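Local coordinates for protein processed glycerol phosphate lipoteichoic acid synthase 2 (Bacillus subtilis, PDB 2W8D) that belongs to the sulfatase family of the alkaline phosphatase clan and holds a magnesium ion in its metal site, at residues 107-112 with 139-144; 111-116 with 399-404; 93-98 with 394-399; 126-131 with 146-151. All coordinates share one frame; numbering follows the deposited sequence.

Contact 1: 107-112 with 139-144; sequences KAQNTL and RNEMYK
The carbonyl oxygen of K107 is shared between its own turn and the helix across from it: it accepts N110 N at 3.0 Å, closing the type I beta turn K107 to N110, and is touched by the terminal methyl of selenomethionine M142, whose CE lies 3.7 Å from K107 O. The turn follows helix 103-106 and meets helix 139-145, the helix of a beta-alpha-beta unit. M142 leaves that helix with CG anti to its backbone N (chi1 172°) and then bends at chi2 and chi3, which folds its end back over the turn. Its selenium is brought to 3.6 Å from L112 CD1, the two side chains meeting at about a right angle, while V103 and F104 of helix 103-106 also touch M142. A108 aims its methyl at the helix, with A108 CB 4.1 Å from M142 CB. E141 stretches out alongside that methyl; its CB, CG and CD run along A108 CB, CD nearest of the three at 3.8 Å, and its OE1 comes to 3.7 Å from the same atom. The E141 carboxylate is held through OE1 by N138 ND2. Its other oxygen, OE2, sits 4.0 Å from Q109 CG, and the Q109 amide is turned 29° from the carboxylate plane. No hydrogen bond joins the two segments. The turn supplies its own polar closure, and its attachment to the helix rests on van der Waals packing of A108 and L112 against M142, to which the polarisable selenium probably contributes, with the charge of E141 kept at the exposed margin.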
loop_
_atom_site.group_PDB
_atom_site.type_symbol
_atom_site.label_atom_id
_atom_site.label_comp_id
_atom_site.label_asym_id
_atom_site.label_seq_id
_atom_site.Cartn_x
_atom_site.Cartn_y
_atom_site.Cartn_z
ATOM N N LYS A 107 5.005 2.556 18.256
ATOM C CA LYS A 107 4.306 3.833 18.310
ATOM C C LYS A 107 2.812 3.688 18.401
ATOM O O LYS A 107 2.078 4.632 18.050
ATOM C CB LYS A 107 4.638 4.657 17.071
ATOM C CG LYS A 107 6.060 5.088 16.963
ATOM C CD LYS A 107 6.477 5.919 18.177
ATOM C CE LYS A 107 7.896 6.407 18.015
ATOM N NZ LYS A 107 8.423 6.991 19.308
ATOM N N ALA A 108 2.354 2.526 18.879
ATOM C CA ALA A 108 0.908 2.232 18.941
ATOM C C ALA A 108 0.150 3.061 19.992
ATOM O O ALA A 108 -1.082 3.098 19.962
ATOM C CB ALA A 108 0.611 0.719 19.078
ATOM N N GLN A 109 0.888 3.745 20.862
ATOM C CA GLN A 109 0.305 4.687 21.816
ATOM C C GLN A 109 0.347 6.137 21.319
ATOM O O GLN A 109 -0.144 7.047 22.012
ATOM C CB GLN A 109 0.996 4.619 23.178
ATOM C CG GLN A 109 0.615 3.461 24.067
ATOM C CD GLN A 109 1.470 3.482 25.347
ATOM O OE1 GLN A 109 2.678 3.236 25.281
ATOM N NE2 GLN A 109 0.865 3.837 26.503
ATOM N N ASN A 110 0.921 6.373 20.137
ATOM C CA ASN A 110 0.802 7.716 19.553
ATOM C C ASN A 110 -0.689 8.113 19.401
ATOM O O ASN A 110 -1.546 7.230 19.281
ATOM C CB ASN A 110 1.570 7.832 18.217
ATOM C CG ASN A 110 3.015 8.314 18.409
ATOM O OD1 ASN A 110 3.630 8.098 19.465
ATOM N ND2 ASN A 110 3.548 8.983 17.405
ATOM N N THR A 111 -0.991 9.415 19.437
ATOM C CA THR A 111 -2.304 9.899 19.021
ATOM C C THR A 111 -2.349 10.018 17.488
ATOM O O THR A 111 -1.517 10.687 16.867
ATOM C CB THR A 111 -2.675 11.251 19.691
ATOM O OG1 THR A 111 -2.733 11.104 21.137
ATOM C CG2 THR A 111 -4.023 11.768 19.153
ATOM N N LEU A 112 -3.314 9.345 16.876
ATOM C CA LEU A 112 -3.411 9.309 15.427
ATOM C C LEU A 112 -4.720 9.896 14.897
ATOM O O LEU A 112 -5.735 9.939 15.602
ATOM C CB LEU A 112 -3.215 7.873 14.928
ATOM C CG LEU A 112 -1.848 7.243 15.210
ATOM C CD1 LEU A 112 -1.837 5.868 14.636
ATOM C CD2 LEU A 112 -0.712 8.076 14.634
ATOM N N ARG A 139 -0.858 -5.605 15.572
ATOM C CA ARG A 139 -2.037 -5.008 14.940
ATOM C C ARG A 139 -3.158 -4.720 15.932
ATOM O O ARG A 139 -3.783 -3.694 15.846
ATOM C CB ARG A 139 -2.578 -5.876 13.786
ATOM C CG ARG A 139 -1.631 -5.929 12.600
ATOM C CD ARG A 139 -2.240 -6.695 11.466
ATOM N NE ARG A 139 -1.452 -6.589 10.249
ATOM C CZ ARG A 139 -0.661 -7.548 9.771
ATOM N NH1 ARG A 139 0.001 -7.350 8.628
ATOM N NH2 ARG A 139 -0.512 -8.690 10.446
ATOM N N ASN A 140 -3.430 -5.624 16.851
ATOM C CA ASN A 140 -4.528 -5.370 17.768
ATOM C C ASN A 140 -4.359 -4.117 18.641
ATOM O O ASN A 140 -5.343 -3.542 19.067
ATOM C CB ASN A 140 -4.929 -6.607 18.594
ATOM C CG ASN A 140 -3.880 -7.039 19.573
ATOM O OD1 ASN A 140 -2.751 -6.601 19.530
ATOM N ND2 ASN A 140 -4.252 -7.940 20.464
ATOM N N GLU A 141 -3.131 -3.690 18.894
ATOM C CA GLU A 141 -2.908 -2.440 19.653
ATOM C C GLU A 141 -3.013 -1.220 18.708
ATOM O O GLU A 141 -3.728 -0.265 19.021
ATOM C CB GLU A 141 -1.594 -2.459 20.474
ATOM C CG GLU A 141 -1.618 -1.419 21.559
ATOM C CD GLU A 141 -0.278 -1.116 22.286
ATOM O OE1 GLU A 141 0.819 -1.646 21.907
ATOM O OE2 GLU A 141 -0.365 -0.296 23.258
HETATM N N MSE A 142 -2.371 -1.285 17.547
HETATM C CA MSE A 142 -2.274 -0.152 16.627
HETATM C C MSE A 142 -3.572 0.221 15.914
HETATM O O MSE A 142 -3.814 1.387 15.637
HETATM C CB MSE A 142 -1.182 -0.416 15.565
HETATM C CG MSE A 142 -1.099 0.611 14.418
HETATM SE SE MSE A 142 -0.683 2.442 15.101
HETATM C CE MSE A 142 1.301 2.485 15.132
ATOM N N TYR A 143 -4.377 -0.780 15.580
ATOM C CA TYR A 143 -5.650 -0.550 14.946
ATOM C C TYR A 143 -6.570 0.201 15.874
ATOM O O TYR A 143 -7.412 0.954 15.421
ATOM C CB TYR A 143 -6.300 -1.862 14.555
ATOM C CG TYR A 143 -5.713 -2.529 13.338
ATOM C CD1 TYR A 143 -4.784 -1.893 12.510
ATOM C CD2 TYR A 143 -6.109 -3.809 13.008
ATOM C CE1 TYR A 143 -4.244 -2.566 11.399
ATOM C CE2 TYR A 143 -5.607 -4.462 11.923
ATOM C CZ TYR A 143 -4.693 -3.858 11.118
ATOM O OH TYR A 143 -4.266 -4.598 10.041
ATOM N N LYS A 144 -6.406 0.012 17.177
ATOM C CA LYS A 144 -7.279 0.681 18.126
ATOM C C LYS A 144 -6.957 2.160 18.100
ATOM O O LYS A 144 -7.863 3.007 18.153
ATOM C CB LYS A 144 -7.056 0.146 19.527
ATOM C CG LYS A 144 -7.517 -1.254 19.722
ATOM C CD LYS A 144 -7.164 -1.640 21.129
ATOM C CE LYS A 144 -8.192 -2.512 21.725
ATOM N NZ LYS A 144 -7.761 -3.904 21.653
#

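Contact 2: 111-116 with 399-404; sequences TLQSVP and DLLRFY
A Schellman motif ends helix 380-397, and its C' residue, D399, turns its carboxylate to the backbone of T111. L400 N bonds to I395 O and D399 N, weakly, to I396 O; a short 3-10 segment, 400-402, follows. T111 N reaches D399 OD1 at 2.8 Å on the syn side, 16° out of the carboxylate plane. Two waters widen this grip. One accepts from T111 OG1 and donates to D399 OD2; the other donates to T111 O and accepts from L401 N. R402 NE braces the turn within its own segment with a nearly straight bond (174°) to a lone pair of D399 O, at 2.9 Å, and adds a charge-only attraction to D399 OD2. Farther along, the extended Q113 reaches across to Y404. Its NE2 donates to Y404 O, which lies 2.8 Å away and close to the amide plane of Q113, while Q113 OE1 lies at the edge of the Y404 ring, the amide and ring planes being 53° apart. The contact thus ties a loop of the sulfatase region to the chain's C-terminal part. Between its polar ends L401 fills in, with CB 3.3 Å from T111 O and CD2 3.5 Å from Q113 OE1.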
loop_
_atom_site.group_PDB
_atom_site.type_symbol
_atom_site.label_atom_id
_atom_site.label_comp_id
_atom_site.label_asym_id
_atom_site.label_seq_id
_atom_site.Cartn_x
_atom_site.Cartn_y
_atom_site.Cartn_z
ATOM N N THR A 111 -0.991 9.415 19.437
ATOM C CA THR A 111 -2.304 9.899 19.021
ATOM C C THR A 111 -2.349 10.018 17.488
ATOM O O THR A 111 -1.517 10.687 16.867
ATOM C CB THR A 111 -2.675 11.251 19.691
ATOM O OG1 THR A 111 -2.733 11.104 21.137
ATOM C CG2 THR A 111 -4.023 11.768 19.153
ATOM N N LEU A 112 -3.314 9.345 16.876
ATOM C CA LEU A 112 -3.411 9.309 15.427
ATOM C C LEU A 112 -4.720 9.896 14.897
ATOM O O LEU A 112 -5.735 9.939 15.602
ATOM C CB LEU A 112 -3.215 7.873 14.928
ATOM C CG LEU A 112 -1.848 7.243 15.210
ATOM C CD1 LEU A 112 -1.837 5.868 14.636
ATOM C CD2 LEU A 112 -0.712 8.076 14.634
ATOM N N GLN A 113 -4.684 10.355 13.648
ATOM C CA GLN A 113 -5.874 10.899 13.007
ATOM C C GLN A 113 -6.037 10.219 11.657
ATOM O O GLN A 113 -5.940 10.837 10.604
ATOM C CB GLN A 113 -5.812 12.428 12.959
ATOM C CG GLN A 113 -5.590 12.971 14.371
ATOM C CD GLN A 113 -5.282 14.449 14.465
ATOM O OE1 GLN A 113 -4.699 15.017 13.566
ATOM N NE2 GLN A 113 -5.647 15.068 15.596
ATOM N N SER A 114 -6.276 8.917 11.716
ATOM C CA SER A 114 -6.356 8.062 10.533
ATOM C C SER A 114 -7.581 8.282 9.644
ATOM O O SER A 114 -8.601 8.835 10.084
ATOM C CB SER A 114 -6.391 6.608 10.981
ATOM O OG SER A 114 -5.270 6.325 11.797
ATOM N N VAL A 115 -7.475 7.789 8.418
ATOM C CA VAL A 115 -8.581 7.698 7.480
ATOM C C VAL A 115 -9.807 6.970 8.058
ATOM O O VAL A 115 -10.884 7.540 8.085
ATOM C CB VAL A 115 -8.114 7.051 6.165
ATOM C CG1 VAL A 115 -9.226 7.071 5.153
ATOM C CG2 VAL A 115 -6.893 7.826 5.637
ATOM N N PRO A 116 -9.650 5.734 8.556
ATOM C CA PRO A 116 -10.880 5.177 9.143
ATOM C C PRO A 116 -11.505 6.066 10.204
ATOM O O PRO A 116 -12.725 6.061 10.346
ATOM C CB PRO A 116 -10.438 3.850 9.763
ATOM C CG PRO A 116 -8.910 3.768 9.573
ATOM C CD PRO A 116 -8.518 4.782 8.570
ATOM N N ASP A 399 5.087 12.774 18.841
ATOM C CA ASP A 399 3.664 12.480 19.042
ATOM C C ASP A 399 2.841 13.798 19.000
ATOM O O ASP A 399 2.120 14.149 19.943
ATOM C CB ASP A 399 3.462 11.680 20.348
ATOM C CG ASP A 399 2.038 11.172 20.518
ATOM O OD1 ASP A 399 1.328 11.037 19.497
ATOM O OD2 ASP A 399 1.610 10.911 21.669
ATOM N N LEU A 400 2.958 14.505 17.881
ATOM C CA LEU A 400 2.542 15.913 17.778
ATOM C C LEU A 400 1.048 16.086 17.606
ATOM O O LEU A 400 0.497 17.147 17.929
ATOM C CB LEU A 400 3.276 16.624 16.624
ATOM C CG LEU A 400 4.758 16.925 16.826
ATOM C CD1 LEU A 400 5.280 17.769 15.679
ATOM C CD2 LEU A 400 5.019 17.625 18.181
ATOM N N LEU A 401 0.404 15.051 17.086
ATOM C CA LEU A 401 -1.045 15.050 16.916
ATOM C C LEU A 401 -1.859 15.163 18.236
ATOM O O LEU A 401 -3.048 15.464 18.188
ATOM C CB LEU A 401 -1.491 13.891 15.999
ATOM C CG LEU A 401 -0.899 13.938 14.572
ATOM C CD1 LEU A 401 -1.261 12.706 13.708
ATOM C CD2 LEU A 401 -1.254 15.209 13.816
ATOM N N ARG A 402 -1.236 14.966 19.401
ATOM C CA ARG A 402 -1.871 15.361 20.680
ATOM C C ARG A 402 -2.222 16.860 20.713
ATOM O O ARG A 402 -3.092 17.289 21.478
ATOM C CB ARG A 402 -0.967 15.065 21.893
ATOM C CG ARG A 402 -0.645 13.596 22.120
ATOM C CD ARG A 402 0.365 13.456 23.203
ATOM N NE ARG A 402 1.709 13.838 22.757
ATOM C CZ ARG A 402 2.725 14.134 23.572
ATOM N NH1 ARG A 402 2.537 14.136 24.884
ATOM N NH2 ARG A 402 3.920 14.464 23.072
ATOM N N PHE A 403 -1.519 17.649 19.908
ATOM C CA PHE A 403 -1.625 19.105 19.959
ATOM C C PHE A 403 -2.225 19.708 18.686
ATOM O O PHE A 403 -2.136 20.905 18.481
ATOM C CB PHE A 403 -0.237 19.712 20.225
ATOM C CG PHE A 403 0.512 19.048 21.369
ATOM C CD1 PHE A 403 0.024 19.123 22.680
ATOM C CD2 PHE A 403 1.695 18.344 21.129
ATOM C CE1 PHE A 403 0.691 18.504 23.707
ATOM C CE2 PHE A 403 2.373 17.726 22.167
ATOM C CZ PHE A 403 1.874 17.802 23.448
ATOM N N TYR A 404 -2.818 18.878 17.826
ATOM C CA TYR A 404 -3.441 19.358 16.603
ATOM C C TYR A 404 -4.881 18.890 16.478
ATOM O O TYR A 404 -5.141 17.688 16.517
ATOM C CB TYR A 404 -2.667 18.864 15.389
ATOM C CG TYR A 404 -3.151 19.498 14.129
ATOM C CD1 TYR A 404 -3.901 18.776 13.203
ATOM C CD2 TYR A 404 -2.899 20.844 13.880
ATOM C CE1 TYR A 404 -4.354 19.375 12.035
ATOM C CE2 TYR A 404 -3.353 21.462 12.726
ATOM C CZ TYR A 404 -4.084 20.734 11.804
ATOM O OH TYR A 404 -4.526 21.367 10.657
HETATM O O HOH W 1 -0.717 9.836 22.484
HETATM O O HOH W 2 0.909 12.049 17.204
#

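Contact 3: 93-98 with 394-399; sequences NSLYPL and KIINGD
L95 lays its side chain against I396 from the first carbon onward: L95 CB is 3.7 Å from I396 CD1, and L95 CG is only slightly farther from the same methyl. At the tip the branches part. L95 CD1 touches both isoleucines, 3.5 Å from I396 CD1 and 3.7 Å from I395 CG2, whereas L95 CD2 turns to I395 CD1 at 4.0 Å. L95 and I396 run antiparallel, flank to flank, whereas I395 lies crosswise to L95. I396 has torsions away from the staggered positions, chi1 -98° and chi2 100°, and these place its CD1 beside L95 and also 3.8 Å from Y96 O. The other branch of I396, CG2, meets L98 CD2 at 4.0 Å. Around this cluster, F89 of helix 86-93 touches both L95 and I396, while V10 and M14 of helix 6-17 touch I395. Across the two segments themselves only aliphatic carbons bear the side-chain contact, so 94-98 lies against the last turn of helix 380-397 through hydrophobic burial. Such packing excludes water from the methyls but sets no bond direction; a directional tie to the same helix comes from Y96 N, which bonds to S392 OG.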
loop_
_atom_site.group_PDB
_atom_site.type_symbol
_atom_site.label_atom_id
_atom_site.label_comp_id
_atom_site.label_asym_id
_atom_site.label_seq_id
_atom_site.Cartn_x
_atom_site.Cartn_y
_atom_site.Cartn_z
ATOM N N ASN A 93 -2.378 6.656 7.436
ATOM C CA ASN A 93 -1.927 7.907 8.073
ATOM C C ASN A 93 -1.276 8.949 7.199
ATOM O O ASN A 93 -1.228 10.105 7.586
ATOM C CB ASN A 93 -1.017 7.607 9.259
ATOM C CG ASN A 93 -1.729 6.862 10.327
ATOM O OD1 ASN A 93 -2.507 7.451 11.063
ATOM N ND2 ASN A 93 -1.489 5.538 10.424
ATOM N N SER A 94 -0.771 8.535 6.043
ATOM C CA SER A 94 0.028 9.397 5.163
ATOM C C SER A 94 1.188 9.996 5.953
ATOM O O SER A 94 1.492 11.189 5.887
ATOM C CB SER A 94 -0.840 10.460 4.479
ATOM O OG SER A 94 -0.143 11.049 3.401
ATOM N N LEU A 95 1.794 9.134 6.750
ATOM C CA LEU A 95 2.990 9.443 7.512
ATOM C C LEU A 95 3.974 8.294 7.366
ATOM O O LEU A 95 3.595 7.130 7.336
ATOM C CB LEU A 95 2.667 9.652 8.988
ATOM C CG LEU A 95 1.827 10.849 9.421
ATOM C CD1 LEU A 95 1.542 10.715 10.931
ATOM C CD2 LEU A 95 2.566 12.154 9.064
ATOM N N TYR A 96 5.249 8.631 7.265
ATOM C CA TYR A 96 6.295 7.627 7.118
ATOM C C TYR A 96 6.482 6.772 8.382
ATOM O O TYR A 96 6.321 7.247 9.509
ATOM C CB TYR A 96 7.624 8.298 6.734
ATOM C CG TYR A 96 7.577 8.853 5.355
ATOM C CD1 TYR A 96 7.957 8.071 4.259
ATOM C CD2 TYR A 96 7.118 10.144 5.128
ATOM C CE1 TYR A 96 7.886 8.579 2.957
ATOM C CE2 TYR A 96 7.028 10.651 3.863
ATOM C CZ TYR A 96 7.420 9.890 2.779
ATOM O OH TYR A 96 7.333 10.425 1.515
ATOM N N PRO A 97 6.828 5.495 8.179
ATOM C CA PRO A 97 7.160 4.567 9.254
ATOM C C PRO A 97 8.516 4.935 9.846
ATOM O O PRO A 97 9.133 5.917 9.424
ATOM C CB PRO A 97 7.274 3.239 8.514
ATOM C CG PRO A 97 7.814 3.656 7.160
ATOM C CD PRO A 97 7.033 4.898 6.841
ATOM N N LEU A 98 8.978 4.176 10.829
ATOM C CA LEU A 98 10.270 4.512 11.469
ATOM C C LEU A 98 11.441 4.147 10.542
ATOM O O LEU A 98 11.328 3.224 9.741
ATOM C CB LEU A 98 10.419 3.781 12.805
ATOM C CG LEU A 98 9.414 4.018 13.937
ATOM C CD1 LEU A 98 9.709 3.087 15.091
ATOM C CD2 LEU A 98 9.597 5.437 14.428
ATOM N N LYS A 394 9.128 14.504 12.738
ATOM C CA LYS A 394 8.759 15.354 13.890
ATOM C C LYS A 394 7.415 14.954 14.474
ATOM O O LYS A 394 7.248 14.926 15.696
ATOM C CB LYS A 394 8.757 16.838 13.531
ATOM C CG LYS A 394 10.147 17.426 13.537
ATOM C CD LYS A 394 10.233 18.755 12.786
ATOM C CE LYS A 394 11.496 19.460 13.173
ATOM N NZ LYS A 394 12.324 19.718 11.970
ATOM N N ILE A 395 6.471 14.626 13.597
ATOM C CA ILE A 395 5.136 14.241 14.035
ATOM C C ILE A 395 5.177 12.942 14.845
ATOM O O ILE A 395 4.615 12.865 15.948
ATOM C CB ILE A 395 4.145 14.152 12.849
ATOM C CG1 ILE A 395 3.729 15.568 12.409
ATOM C CG2 ILE A 395 2.893 13.351 13.213
ATOM C CD1 ILE A 395 3.084 15.596 10.965
ATOM N N ILE A 396 5.889 11.956 14.321
ATOM C CA ILE A 396 5.896 10.643 14.916
ATOM C C ILE A 396 6.740 10.594 16.184
ATOM O O ILE A 396 6.291 10.061 17.208
ATOM C CB ILE A 396 6.264 9.582 13.865
ATOM C CG1 ILE A 396 4.969 8.945 13.328
ATOM C CG2 ILE A 396 7.112 8.510 14.429
ATOM C CD1 ILE A 396 4.587 9.471 12.097
ATOM N N ASN A 397 7.928 11.200 16.133
ATOM C CA ASN A 397 8.848 11.207 17.259
ATOM C C ASN A 397 8.328 12.038 18.420
ATOM O O ASN A 397 8.593 11.714 19.571
ATOM C CB ASN A 397 10.228 11.756 16.864
ATOM C CG ASN A 397 10.909 10.936 15.774
ATOM O OD1 ASN A 397 10.586 9.770 15.553
ATOM N ND2 ASN A 397 11.862 11.558 15.079
ATOM N N GLY A 398 7.659 13.151 18.118
ATOM C CA GLY A 398 7.169 14.031 19.179
ATOM C C GLY A 398 5.694 13.810 19.459
ATOM O O GLY A 398 5.100 14.587 20.184
ATOM N N ASP A 399 5.087 12.774 18.841
ATOM C CA ASP A 399 3.664 12.480 19.042
ATOM C C ASP A 399 2.841 13.798 19.000
ATOM O O ASP A 399 2.120 14.149 19.943
ATOM C CB ASP A 399 3.462 11.680 20.348
ATOM C CG ASP A 399 2.038 11.172 20.518
ATOM O OD1 ASP A 399 1.328 11.037 19.497
ATOM O OD2 ASP A 399 1.610 10.911 21.669
#

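Contact 4: 126-131 with 146-151; sequences SATFHG and EGIDKF
The F151 ring meets H130 at its edge, CE1 lying 4.2 Å from H130 CB near the ring plane, and its CE1 also touches T128 CG2 at 4.0 Å. Y143 of the intervening helix packs edge-to-face with this ring. All belong to the beta-alpha-beta unit of strand 125-130, helix 139-145 and strand 150-152, whose two strands pair in parallel, A127 beside K150 and T128 beside F151. T128 and F151 run alongside one another in the same direction, on the sheet face toward the helix; A127 and K150 occupy the other. T128 OG1 is buried with no polar partner in the model and has I148 CG2 next to it. T128 N donates to K150 O, and K150 N to S126 O, both at 2.9 Å; A127 CA adds a CH...O contact to K150 O at 3.0 Å. H130 has its side chain about 8 Å from the magnesium ion, and its ND1 is hydrogen-bonded to I194 O. At the other end S126 and D149 clasp each other twice. S126 OG stands between its own backbone N and carbonyl carbon (chi1 50°), where it accepts D149 N at 3.2 Å. In return S126 N donates to D149 OD2 at 2.9 Å, nearly straight at 167° and on the anti lone pair, while OD1 forms a salt bridge with K120.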
loop_
_atom_site.group_PDB
_atom_site.type_symbol
_atom_site.label_atom_id
_atom_site.label_comp_id
_atom_site.label_asym_id
_atom_site.label_seq_id
_atom_site.Cartn_x
_atom_site.Cartn_y
_atom_site.Cartn_z
ATOM N N SER A 126 -15.416 0.600 10.015
ATOM C CA SER A 126 -14.145 0.097 9.511
ATOM C C SER A 126 -13.819 -1.282 10.087
ATOM O O SER A 126 -14.111 -1.555 11.268
ATOM C CB SER A 126 -12.993 1.107 9.728
ATOM O OG SER A 126 -12.931 1.606 11.067
ATOM N N ALA A 127 -13.250 -2.148 9.243
ATOM C CA ALA A 127 -12.830 -3.502 9.649
ATOM C C ALA A 127 -11.589 -3.980 8.880
ATOM O O ALA A 127 -11.461 -3.709 7.689
ATOM C CB ALA A 127 -13.980 -4.502 9.447
ATOM N N THR A 128 -10.692 -4.713 9.552
ATOM C CA THR A 128 -9.608 -5.398 8.860
ATOM C C THR A 128 -9.910 -6.882 8.786
ATOM O O THR A 128 -10.474 -7.429 9.733
ATOM C CB THR A 128 -8.291 -5.209 9.609
ATOM O OG1 THR A 128 -7.976 -3.810 9.644
ATOM C CG2 THR A 128 -7.165 -6.003 8.944
ATOM N N PHE A 129 -9.534 -7.525 7.669
ATOM C CA PHE A 129 -9.617 -8.975 7.525
ATOM C C PHE A 129 -8.225 -9.531 7.366
ATOM O O PHE A 129 -7.423 -8.996 6.612
ATOM C CB PHE A 129 -10.455 -9.344 6.304
ATOM C CG PHE A 129 -11.869 -8.863 6.388
ATOM C CD1 PHE A 129 -12.891 -9.730 6.779
ATOM C CD2 PHE A 129 -12.180 -7.529 6.132
ATOM C CE1 PHE A 129 -14.188 -9.278 6.885
ATOM C CE2 PHE A 129 -13.496 -7.069 6.236
ATOM C CZ PHE A 129 -14.494 -7.943 6.615
ATOM N N HIS A 130 -7.916 -10.613 8.049
ATOM C CA HIS A 130 -6.589 -11.188 7.947
ATOM C C HIS A 130 -6.604 -12.573 8.556
ATOM O O HIS A 130 -7.179 -12.785 9.623
ATOM C CB HIS A 130 -5.616 -10.300 8.689
ATOM C CG HIS A 130 -4.194 -10.724 8.571
ATOM N ND1 HIS A 130 -3.551 -10.843 7.355
ATOM C CD2 HIS A 130 -3.286 -11.048 9.514
ATOM C CE1 HIS A 130 -2.307 -11.229 7.560
ATOM N NE2 HIS A 130 -2.120 -11.354 8.861
ATOM N N GLY A 131 -5.989 -13.526 7.862
ATOM C CA GLY A 131 -6.060 -14.928 8.265
ATOM C C GLY A 131 -4.958 -15.350 9.211
ATOM O O GLY A 131 -4.396 -16.415 9.038
ATOM N N GLU A 146 -5.916 3.629 15.580
ATOM C CA GLU A 146 -6.319 4.110 14.244
ATOM C C GLU A 146 -7.842 4.239 14.075
ATOM O O GLU A 146 -8.326 4.715 13.046
ATOM C CB GLU A 146 -5.704 3.241 13.124
ATOM C CG GLU A 146 -4.176 3.387 13.010
ATOM C CD GLU A 146 -3.532 2.532 11.890
ATOM O OE1 GLU A 146 -4.088 1.457 11.502
ATOM O OE2 GLU A 146 -2.449 2.967 11.399
ATOM N N GLY A 147 -8.568 3.824 15.108
ATOM C CA GLY A 147 -10.005 3.771 15.104
ATOM C C GLY A 147 -10.661 2.658 14.320
ATOM O O GLY A 147 -11.831 2.783 13.955
ATOM N N ILE A 148 -9.956 1.575 14.030
ATOM C CA ILE A 148 -10.589 0.529 13.252
ATOM C C ILE A 148 -11.635 -0.131 14.173
ATOM O O ILE A 148 -11.275 -0.575 15.273
ATOM C CB ILE A 148 -9.616 -0.533 12.700
ATOM C CG1 ILE A 148 -8.460 0.048 11.852
ATOM C CG2 ILE A 148 -10.375 -1.582 11.881
ATOM C CD1 ILE A 148 -8.793 1.118 10.909
ATOM N N ASP A 149 -12.906 -0.187 13.733
ATOM C CA ASP A 149 -14.002 -0.700 14.605
ATOM C C ASP A 149 -13.907 -2.193 14.794
ATOM O O ASP A 149 -14.253 -2.689 15.850
ATOM C CB ASP A 149 -15.432 -0.412 14.060
ATOM C CG ASP A 149 -15.718 1.056 13.901
ATOM O OD1 ASP A 149 -15.773 1.727 14.931
ATOM O OD2 ASP A 149 -15.843 1.551 12.753
ATOM N N LYS A 150 -13.486 -2.917 13.756
ATOM C CA LYS A 150 -13.531 -4.375 13.821
ATOM C C LYS A 150 -12.285 -5.062 13.255
ATOM O O LYS A 150 -11.728 -4.650 12.239
ATOM C CB LYS A 150 -14.782 -4.903 13.113
ATOM C CG LYS A 150 -16.135 -4.522 13.731
ATOM C CD LYS A 150 -17.208 -4.767 12.686
ATOM C CE LYS A 150 -18.591 -4.276 13.085
ATOM N NZ LYS A 150 -19.109 -5.043 14.250
ATOM N N PHE A 151 -11.860 -6.135 13.913
ATOM C CA PHE A 151 -10.718 -6.882 13.443
ATOM C C PHE A 151 -11.090 -8.347 13.240
ATOM O O PHE A 151 -11.152 -9.095 14.180
ATOM C CB PHE A 151 -9.534 -6.703 14.427
ATOM C CG PHE A 151 -8.200 -7.185 13.889
ATOM C CD1 PHE A 151 -8.119 -7.876 12.674
ATOM C CD2 PHE A 151 -7.033 -6.965 14.610
ATOM C CE1 PHE A 151 -6.892 -8.324 12.167
ATOM C CE2 PHE A 151 -5.780 -7.421 14.112
ATOM C CZ PHE A 151 -5.719 -8.103 12.891
#

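Contacts 3 and 4 are buried, whereas contacts 1 and 2 reach the surface, and their chemistry differs accordingly. Contact 4 combines backbone sheet pairing with two side-chain bonds of S126 and D149; contact 3 is aliphatic in its side-chain packing; contact 1 grades from apolar inside to charged outside; contact 2 relies on hydrogen bonds and water. Contacts 2 and 3 lie at the end of helix 380-397 and share D399, while contacts 1 and 4 both involve the beta-alpha-beta unit, through its helix and its strands. Loop 107-112 bridges the two groups: it feeds T111 and L112 into contact 2, and N110 ND2 bonds to I396 O. N93 ND2, bonded to E146 OE2, joins contacts 3 and 4.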